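Local coordinates for hdh assembly factor Kustc1130 (Kuenenia stuttgartiensis, PDB 6HIF), which probably acts as an assembly factor for hydrazine dehydrogenase (Hdh), packing against the chain of another protein in a large complex, at residues Lys32-Ala37 with Asn61-Phe66; Ala47-Gly52 with Tyr73-His78; Gln83-Glu88 with Val99-Gly104. All coordinates share one frame; numbering follows the deposited sequence.

Contact 1: Lys32-Ala37 with Asn61-Phe66; sequences KLWVTA and NGTCVF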
# COMPACT_ATOMS: atom_id res chain seq x y z
N LYS Y 32 58.76 38.22 -6.08
CA LYS Y 32 58.06 39.49 -6.22
C LYS Y 32 58.86 40.56 -5.49
O LYS Y 32 59.13 40.44 -4.30
CB LYS Y 32 56.62 39.38 -5.71
CG LYS Y 32 55.57 40.04 -6.59
CD LYS Y 32 54.15 39.91 -6.06
CE LYS Y 32 53.11 40.61 -6.92
NZ LYS Y 32 51.92 41.03 -6.13
N LEU Y 33 59.25 41.60 -6.24
CA LEU Y 33 60.06 42.69 -5.70
C LEU Y 33 59.29 44.00 -5.82
O LEU Y 33 58.91 44.41 -6.91
CB LEU Y 33 61.38 42.76 -6.46
CG LEU Y 33 62.32 43.90 -6.05
CD1 LEU Y 33 62.99 43.61 -4.72
CD2 LEU Y 33 63.37 44.13 -7.12
N TRP Y 34 59.06 44.64 -4.66
CA TRP Y 34 58.49 45.97 -4.59
C TRP Y 34 59.63 46.97 -4.42
O TRP Y 34 60.48 46.78 -3.56
CB TRP Y 34 57.53 46.07 -3.40
CG TRP Y 34 56.39 45.09 -3.38
CD1 TRP Y 34 56.47 43.73 -3.32
CD2 TRP Y 34 54.99 45.42 -3.38
NE1 TRP Y 34 55.22 43.18 -3.30
CE2 TRP Y 34 54.29 44.19 -3.33
CE3 TRP Y 34 54.27 46.61 -3.41
CZ2 TRP Y 34 52.89 44.14 -3.32
CZ3 TRP Y 34 52.89 46.56 -3.40
CH2 TRP Y 34 52.21 45.34 -3.35
N VAL Y 35 59.63 48.02 -5.25
CA VAL Y 35 60.63 49.08 -5.11
C VAL Y 35 59.91 50.42 -4.95
O VAL Y 35 59.15 50.84 -5.82
CB VAL Y 35 61.64 49.11 -6.27
CG1 VAL Y 35 62.70 50.18 -6.07
CG2 VAL Y 35 62.31 47.76 -6.48
N THR Y 36 60.16 51.08 -3.81
CA THR Y 36 59.55 52.36 -3.50
C THR Y 36 60.61 53.45 -3.56
O THR Y 36 61.67 53.34 -2.94
CB THR Y 36 58.84 52.32 -2.14
OG1 THR Y 36 57.91 51.24 -2.13
CG2 THR Y 36 58.12 53.61 -1.81
N ALA Y 37 60.31 54.50 -4.33
CA ALA Y 37 61.20 55.64 -4.49
C ALA Y 37 60.71 56.79 -3.61
O ALA Y 37 59.61 57.31 -3.81
CB ALA Y 37 61.26 56.04 -5.95
N ASN Y 61 52.18 56.28 -6.27
CA ASN Y 61 52.73 55.41 -5.24
C ASN Y 61 54.20 55.72 -5.03
O ASN Y 61 54.69 55.69 -3.90
CB ASN Y 61 52.79 53.95 -5.70
CG ASN Y 61 51.44 53.29 -5.86
OD1 ASN Y 61 50.57 53.80 -6.58
ND2 ASN Y 61 51.26 52.15 -5.23
N GLY Y 62 54.90 55.98 -6.14
CA GLY Y 62 56.36 55.93 -6.16
C GLY Y 62 56.86 54.50 -6.02
O GLY Y 62 58.03 54.27 -5.70
N THR Y 63 55.96 53.54 -6.27
CA THR Y 63 56.26 52.13 -6.06
C THR Y 63 56.01 51.35 -7.35
O THR Y 63 54.98 51.51 -8.00
CB THR Y 63 55.45 51.57 -4.89
OG1 THR Y 63 55.70 52.40 -3.76
CG2 THR Y 63 55.81 50.13 -4.55
N CYS Y 64 56.99 50.51 -7.71
CA CYS Y 64 56.89 49.58 -8.82
C CYS Y 64 57.00 48.15 -8.29
O CYS Y 64 57.81 47.86 -7.42
CB CYS Y 64 58.01 49.83 -9.83
SG CYS Y 64 57.85 51.36 -10.78
N VAL Y 65 56.16 47.26 -8.83
CA VAL Y 65 56.17 45.86 -8.45
C VAL Y 65 56.71 45.05 -9.64
O VAL Y 65 56.20 45.17 -10.75
CB VAL Y 65 54.78 45.37 -8.00
CG1 VAL Y 65 54.84 43.97 -7.40
CG2 VAL Y 65 54.11 46.33 -7.04
N PHE Y 66 57.74 44.24 -9.38
CA PHE Y 66 58.36 43.43 -10.41
C PHE Y 66 58.21 41.95 -10.06
O PHE Y 66 58.43 41.55 -8.92
CB PHE Y 66 59.85 43.77 -10.53
CG PHE Y 66 60.12 45.22 -10.87
CD1 PHE Y 66 60.13 45.65 -12.18
CD2 PHE Y 66 60.37 46.14 -9.87
CE1 PHE Y 66 60.37 46.98 -12.49
CE2 PHE Y 66 60.62 47.47 -10.17
CZ PHE Y 66 60.62 47.89 -11.49

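Contact 2: Ala47-Gly52 with Tyr73-His78; sequences AEIKVG and YAISVH. With SO4 (sulfate ion), chain B.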
# COMPACT_ATOMS: atom_id res chain seq x y z
N ALA Y 47 59.56 58.77 -11.51
CA ALA Y 47 60.89 58.18 -11.46
C ALA Y 47 60.88 56.85 -12.21
O ALA Y 47 59.88 56.14 -12.21
CB ALA Y 47 61.33 58.00 -10.03
N GLU Y 48 62.02 56.53 -12.85
CA GLU Y 48 62.13 55.27 -13.57
C GLU Y 48 63.00 54.30 -12.78
O GLU Y 48 64.12 54.63 -12.38
CB GLU Y 48 62.58 55.49 -15.02
CG GLU Y 48 63.84 56.33 -15.16
CD GLU Y 48 64.39 56.43 -16.57
OE1 GLU Y 48 64.48 57.56 -17.09
OE2 GLU Y 48 64.73 55.38 -17.15
N ILE Y 49 62.46 53.10 -12.56
CA ILE Y 49 63.14 52.05 -11.82
C ILE Y 49 63.53 50.94 -12.80
O ILE Y 49 62.69 50.41 -13.53
CB ILE Y 49 62.25 51.52 -10.67
CG1 ILE Y 49 61.76 52.65 -9.76
CG2 ILE Y 49 62.98 50.43 -9.89
CD1 ILE Y 49 60.77 52.21 -8.71
N LYS Y 50 64.83 50.63 -12.81
CA LYS Y 50 65.37 49.54 -13.61
C LYS Y 50 65.75 48.38 -12.69
O LYS Y 50 66.58 48.54 -11.79
CB LYS Y 50 66.61 50.01 -14.38
CG LYS Y 50 66.39 50.40 -15.84
CD LYS Y 50 67.67 50.82 -16.53
CE LYS Y 50 67.69 50.49 -18.00
NZ LYS Y 50 68.87 51.06 -18.69
N VAL Y 51 65.13 47.23 -12.91
CA VAL Y 51 65.53 45.99 -12.25
C VAL Y 51 65.74 44.93 -13.33
O VAL Y 51 64.80 44.54 -14.01
CB VAL Y 51 64.50 45.52 -11.20
CG1 VAL Y 51 64.98 44.26 -10.49
CG2 VAL Y 51 64.18 46.61 -10.18
N GLY Y 52 66.99 44.48 -13.47
CA GLY Y 52 67.38 43.61 -14.58
C GLY Y 52 67.07 44.27 -15.92
O GLY Y 52 67.53 45.38 -16.18
N TYR Y 73 70.05 40.68 -9.14
CA TYR Y 73 69.61 41.80 -9.95
C TYR Y 73 70.21 43.09 -9.40
O TYR Y 73 70.58 43.17 -8.23
CB TYR Y 73 68.09 41.90 -9.94
CG TYR Y 73 67.36 40.79 -10.65
CD1 TYR Y 73 67.07 39.59 -10.01
CD2 TYR Y 73 66.96 40.93 -11.97
CE1 TYR Y 73 66.41 38.56 -10.67
CE2 TYR Y 73 66.29 39.92 -12.64
CZ TYR Y 73 66.01 38.73 -11.98
OH TYR Y 73 65.35 37.73 -12.63
N ALA Y 74 70.29 44.11 -10.27
CA ALA Y 74 70.69 45.45 -9.87
C ALA Y 74 69.50 46.40 -10.01
O ALA Y 74 68.96 46.59 -11.10
CB ALA Y 74 71.87 45.90 -10.69
N ILE Y 75 69.07 46.97 -8.87
CA ILE Y 75 68.01 47.96 -8.84
C ILE Y 75 68.64 49.33 -8.99
O ILE Y 75 69.61 49.65 -8.29
CB ILE Y 75 67.17 47.85 -7.55
CG1 ILE Y 75 66.69 46.42 -7.28
CG2 ILE Y 75 66.00 48.83 -7.57
CD1 ILE Y 75 66.26 46.18 -5.85
N SER Y 76 68.10 50.13 -9.91
CA SER Y 76 68.52 51.51 -10.08
C SER Y 76 67.30 52.41 -10.24
O SER Y 76 66.43 52.15 -11.07
CB SER Y 76 69.48 51.66 -11.23
OG SER Y 76 68.87 51.27 -12.45
N VAL Y 77 67.25 53.46 -9.41
CA VAL Y 77 66.17 54.43 -9.45
C VAL Y 77 66.74 55.76 -9.95
O VAL Y 77 67.64 56.33 -9.33
CB VAL Y 77 65.49 54.58 -8.07
CG1 VAL Y 77 64.33 55.56 -8.11
CG2 VAL Y 77 65.03 53.24 -7.52
N HIS Y 78 66.21 56.23 -11.09
CA HIS Y 78 66.62 57.48 -11.70
C HIS Y 78 65.42 58.42 -11.77
O HIS Y 78 64.30 57.97 -12.03
CB HIS Y 78 67.21 57.21 -13.09
CG HIS Y 78 68.64 56.76 -13.08
ND1 HIS Y 78 69.60 57.33 -13.90
CD2 HIS Y 78 69.27 55.81 -12.36
CE1 HIS Y 78 70.76 56.75 -13.68
NE2 HIS Y 78 70.59 55.82 -12.74
S SO4 B . 71.82 52.72 -14.49
O1 SO4 B . 70.41 52.41 -14.83
O2 SO4 B . 71.94 52.96 -13.03
O3 SO4 B . 72.68 51.58 -14.87
O4 SO4 B . 72.24 53.94 -15.22

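Contact 3: Gln83-Glu88 with Val99-Gly104; sequences QSAHKE and VSLDLG. With SO4 (sulfate ion), chain C; SO4 (sulfate ion), chain B.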
# COMPACT_ATOMS: atom_id res chain seq x y z
N GLN Y 83 69.20 62.67 -9.70
CA GLN Y 83 69.51 61.89 -8.51
C GLN Y 83 69.27 60.41 -8.80
O GLN Y 83 68.35 60.06 -9.54
CB GLN Y 83 68.66 62.36 -7.33
CG GLN Y 83 69.05 63.74 -6.81
CD GLN Y 83 70.37 63.73 -6.07
OE1 GLN Y 83 70.76 62.74 -5.46
NE2 GLN Y 83 71.07 64.85 -6.12
N SER Y 84 70.12 59.56 -8.22
CA SER Y 84 70.07 58.13 -8.46
C SER Y 84 70.30 57.35 -7.17
O SER Y 84 71.01 57.81 -6.28
CB SER Y 84 71.04 57.71 -9.54
OG SER Y 84 72.38 58.01 -9.18
N ALA Y 85 69.67 56.17 -7.09
CA ALA Y 85 69.89 55.24 -5.99
C ALA Y 85 70.06 53.84 -6.56
O ALA Y 85 69.37 53.46 -7.51
CB ALA Y 85 68.73 55.30 -5.02
N HIS Y 86 71.00 53.08 -5.98
CA HIS Y 86 71.35 51.75 -6.46
C HIS Y 86 71.33 50.74 -5.31
O HIS Y 86 71.73 51.07 -4.19
CB HIS Y 86 72.72 51.76 -7.16
CG HIS Y 86 72.79 52.70 -8.32
ND1 HIS Y 86 73.29 53.98 -8.20
CD2 HIS Y 86 72.42 52.56 -9.61
CE1 HIS Y 86 73.23 54.59 -9.37
NE2 HIS Y 86 72.70 53.73 -10.25
N LYS Y 87 70.87 49.52 -5.61
CA LYS Y 87 70.92 48.41 -4.67
C LYS Y 87 70.93 47.09 -5.44
O LYS Y 87 70.15 46.90 -6.37
CB LYS Y 87 69.75 48.46 -3.68
CG LYS Y 87 70.02 47.76 -2.35
CD LYS Y 87 68.77 47.42 -1.58
CE LYS Y 87 69.07 46.67 -0.30
NZ LYS Y 87 67.86 46.02 0.25
N GLU Y 88 71.83 46.19 -5.03
CA GLU Y 88 71.93 44.87 -5.62
C GLU Y 88 71.22 43.87 -4.71
O GLU Y 88 71.41 43.90 -3.50
CB GLU Y 88 73.39 44.48 -5.84
CG GLU Y 88 73.58 43.38 -6.86
CD GLU Y 88 75.02 42.90 -7.00
OE1 GLU Y 88 75.91 43.76 -7.21
OE2 GLU Y 88 75.24 41.68 -6.87
N VAL Y 99 61.69 46.86 -1.17
CA VAL Y 99 62.89 47.67 -1.12
C VAL Y 99 62.47 49.14 -1.11
O VAL Y 99 61.64 49.56 -1.92
CB VAL Y 99 63.86 47.33 -2.27
CG1 VAL Y 99 64.97 48.36 -2.41
CG2 VAL Y 99 64.46 45.94 -2.11
N SER Y 100 63.05 49.89 -0.17
CA SER Y 100 62.75 51.30 -0.02
C SER Y 100 64.03 52.12 -0.17
O SER Y 100 64.93 52.01 0.66
CB SER Y 100 62.09 51.56 1.31
OG SER Y 100 61.19 52.65 1.21
N LEU Y 101 64.09 52.91 -1.24
CA LEU Y 101 65.27 53.70 -1.54
C LEU Y 101 64.93 55.18 -1.49
O LEU Y 101 64.01 55.64 -2.17
CB LEU Y 101 65.80 53.31 -2.93
CG LEU Y 101 66.34 51.88 -3.05
CD1 LEU Y 101 66.45 51.48 -4.52
CD2 LEU Y 101 67.68 51.72 -2.35
N ASP Y 102 65.67 55.92 -0.65
CA ASP Y 102 65.50 57.36 -0.53
C ASP Y 102 66.58 58.07 -1.34
O ASP Y 102 67.76 57.75 -1.22
CB ASP Y 102 65.52 57.82 0.93
CG ASP Y 102 65.03 59.25 1.10
OD1 ASP Y 102 63.81 59.46 0.98
OD2 ASP Y 102 65.88 60.14 1.34
N LEU Y 103 66.16 59.05 -2.15
CA LEU Y 103 67.05 59.72 -3.08
C LEU Y 103 67.43 61.10 -2.56
O LEU Y 103 68.07 61.88 -3.27
CB LEU Y 103 66.38 59.81 -4.45
CG LEU Y 103 66.53 58.58 -5.35
CD1 LEU Y 103 65.60 57.46 -4.92
CD2 LEU Y 103 66.28 58.95 -6.81
N GLY Y 104 67.03 61.39 -1.32
CA GLY Y 104 67.40 62.64 -0.66
C GLY Y 104 66.45 63.78 -1.01
O GLY Y 104 65.50 63.60 -1.77
S SO4 C . 73.81 54.79 -4.72
O1 SO4 C . 74.67 55.48 -3.74
O2 SO4 C . 72.70 54.11 -4.02
O3 SO4 C . 73.25 55.77 -5.68
O4 SO4 C . 74.63 53.79 -5.44
S SO4 B . 71.82 52.72 -14.49
O1 SO4 B . 70.41 52.41 -14.83
O2 SO4 B . 71.94 52.96 -13.03
O3 SO4 B . 72.68 51.58 -14.87
O4 SO4 B . 72.24 53.94 -15.22

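Contact 1: Lys32-Ala37 with Asn61-Phe66
L33 and F66 trade backbone hydrogen bonds at one end of an antiparallel strand pair in a β-sandwich, whose second sheet packs against the side of L33, V35, C64 and F66. The backbone ladder comes first. L33 N reaches F66 O at 2.8 Å and F66 N reaches L33 O; V35 and C64 repeat the exchange two residues on, and A37 N closes the ladder on G62 O at 2.7 Å. Between these pairs, the non-hydrogen-bonded partners W34 with V65 and T36 with T63 turn their side chains to the other face.

Apolar packing there centres on W34. V65 CG2 sits over one face of its six-membered ring, 3.8 Å from the centroid and 18° off the normal, a CH-pi contact, while T63 CG2 meets the ring edge at CE3. With CG anti to its carbonyl carbon (chi1 -58°), the indole runs alongside V65. V65 CG1 lies near the indole too and touches K32 CE at 3.8 Å; beyond this contact, the NZ of the extended lysine pairs with an acidic side chain on the chain of another protein. F98 stacks on the W34 ring as well. On the inner face V35 CG2 touches the edge of the F66 ring at CE2, 4.1 Å away, and C64 is tied by its disulfide to C56.

Polar side chains meet at one place only. T36 and T63 both hold their hydroxyls beside the backbone N, and the two OG1 atoms share a hydrogen bond of 3.0 Å.

Contact 2: Ala47-Gly52 with Tyr73-His78
K50 and S76 form a hydrogen-bonded antiparallel pair in the second sheet of the sandwich, and the lysine can be followed outward from the backbone. Its CB lies next to S76 OG. Further along, CD passes a sulfate ion, 3.6 Å from its O1, and the chain, bent at chi3 (149°), carries NZ on to a long, weak ion pair with E55. The alkyl part of K50 thus flanks the anion.

S76 gives the sulfate one of its hydrogen bonds. Its OG stands between the backbone N and the carbonyl carbon (chi1 61°) and donates to sulfate O1 at 3.1 Å. H78 NE2 adds a weak, bent bond to O2 of the same sulfate, at 3.2 Å, and H86 of the adjoining strand gives it another.

The opposite face of the sheet is oily. I49 CG1 lies alongside V77 CG2 at 4.0 Å, while V51 CG2 rests beside I75 CG1 at 3.8 Å, all four side chains pointing into the sandwich. At the end of the strand V51 CG1 meets Y73 CB, and G52 CA comes to the edge of the Y73 ring at CD2; the Y73 OH is hydrogen-bonded to R69 O.

One face is core, while the other, which also carries E48 and K50, holds the sulfate through hydroxyl and imidazole groups. The sulfate probably came from the crystallisation liquor, but its negative charge would be expected to raise the tendency of the histidines to protonate.

Contact 3: Gln83-Glu88 with Val99-Gly104
Q83 lays its side-chain amide obliquely beside L103 O, which stands to one side of the amide plane; OE1 is 3.6 Å from that oxygen and no hydrogen bond joins them. The other flat group, the H86 ring, points away from segment 99-104 and is held by its edges. The ND1 N-H is shared, by bent hydrogen bonds, between O3 and O4 of one sulfate ion, each 3.1 Å away, and the H86 backbone N grips O2 of the same ion at 2.8 Å. At NE2, still near the ring plane, it donates to O2 of a second sulfate, 3.0 Å away.

No hydrogen bond joins the two segments and the packing is mostly apolar, since the strands belong to different sheets of the β-sandwich and their axes approach no nearer than 7.5 Å. A85 CB is the middle of it, touching L103 CD1 at 3.8 Å as well as L101 CB. L103 also pushes CD2 against the Q83 carbonyl. K87 sends its alkyl chain, CG anti to the backbone N (chi1 -155°), across V99, CD meeting CG1 at 4.0 Å, before NZ reaches an acidic side chain of another protein. At the end of strand 99-102, D102 OD2 accepts from G104 N in an Asx turn.

The chemistry divides by side: aliphatic carbons join the two sheets here, while the outward histidine bridges two anions, an arrangement that would probably stabilise its protonated form.

In the fold
Contact 1 and contact 2 lie in opposite sheets of the sandwich, their centres about 10 Å apart, and face each other through the core: F66 CE2 packs on V51 CG2 at 3.7 Å, and C64 SG on I49 CD1 at the same distance. Contact 3 spans both sheets at one side. Its 99-104 segment is joined to contact 1 by a probable hydrogen bond between W34 O and V99 N, 2.7 Å apart, and its 83-88 segment to contact 2 by another probable one between V77 N and A85 O, 2.8 Å apart. Contacts 2 and 3 share one sulfate. On the far side of the first sheet, the W34 side chain comes within about 4 Å of a bound heme c.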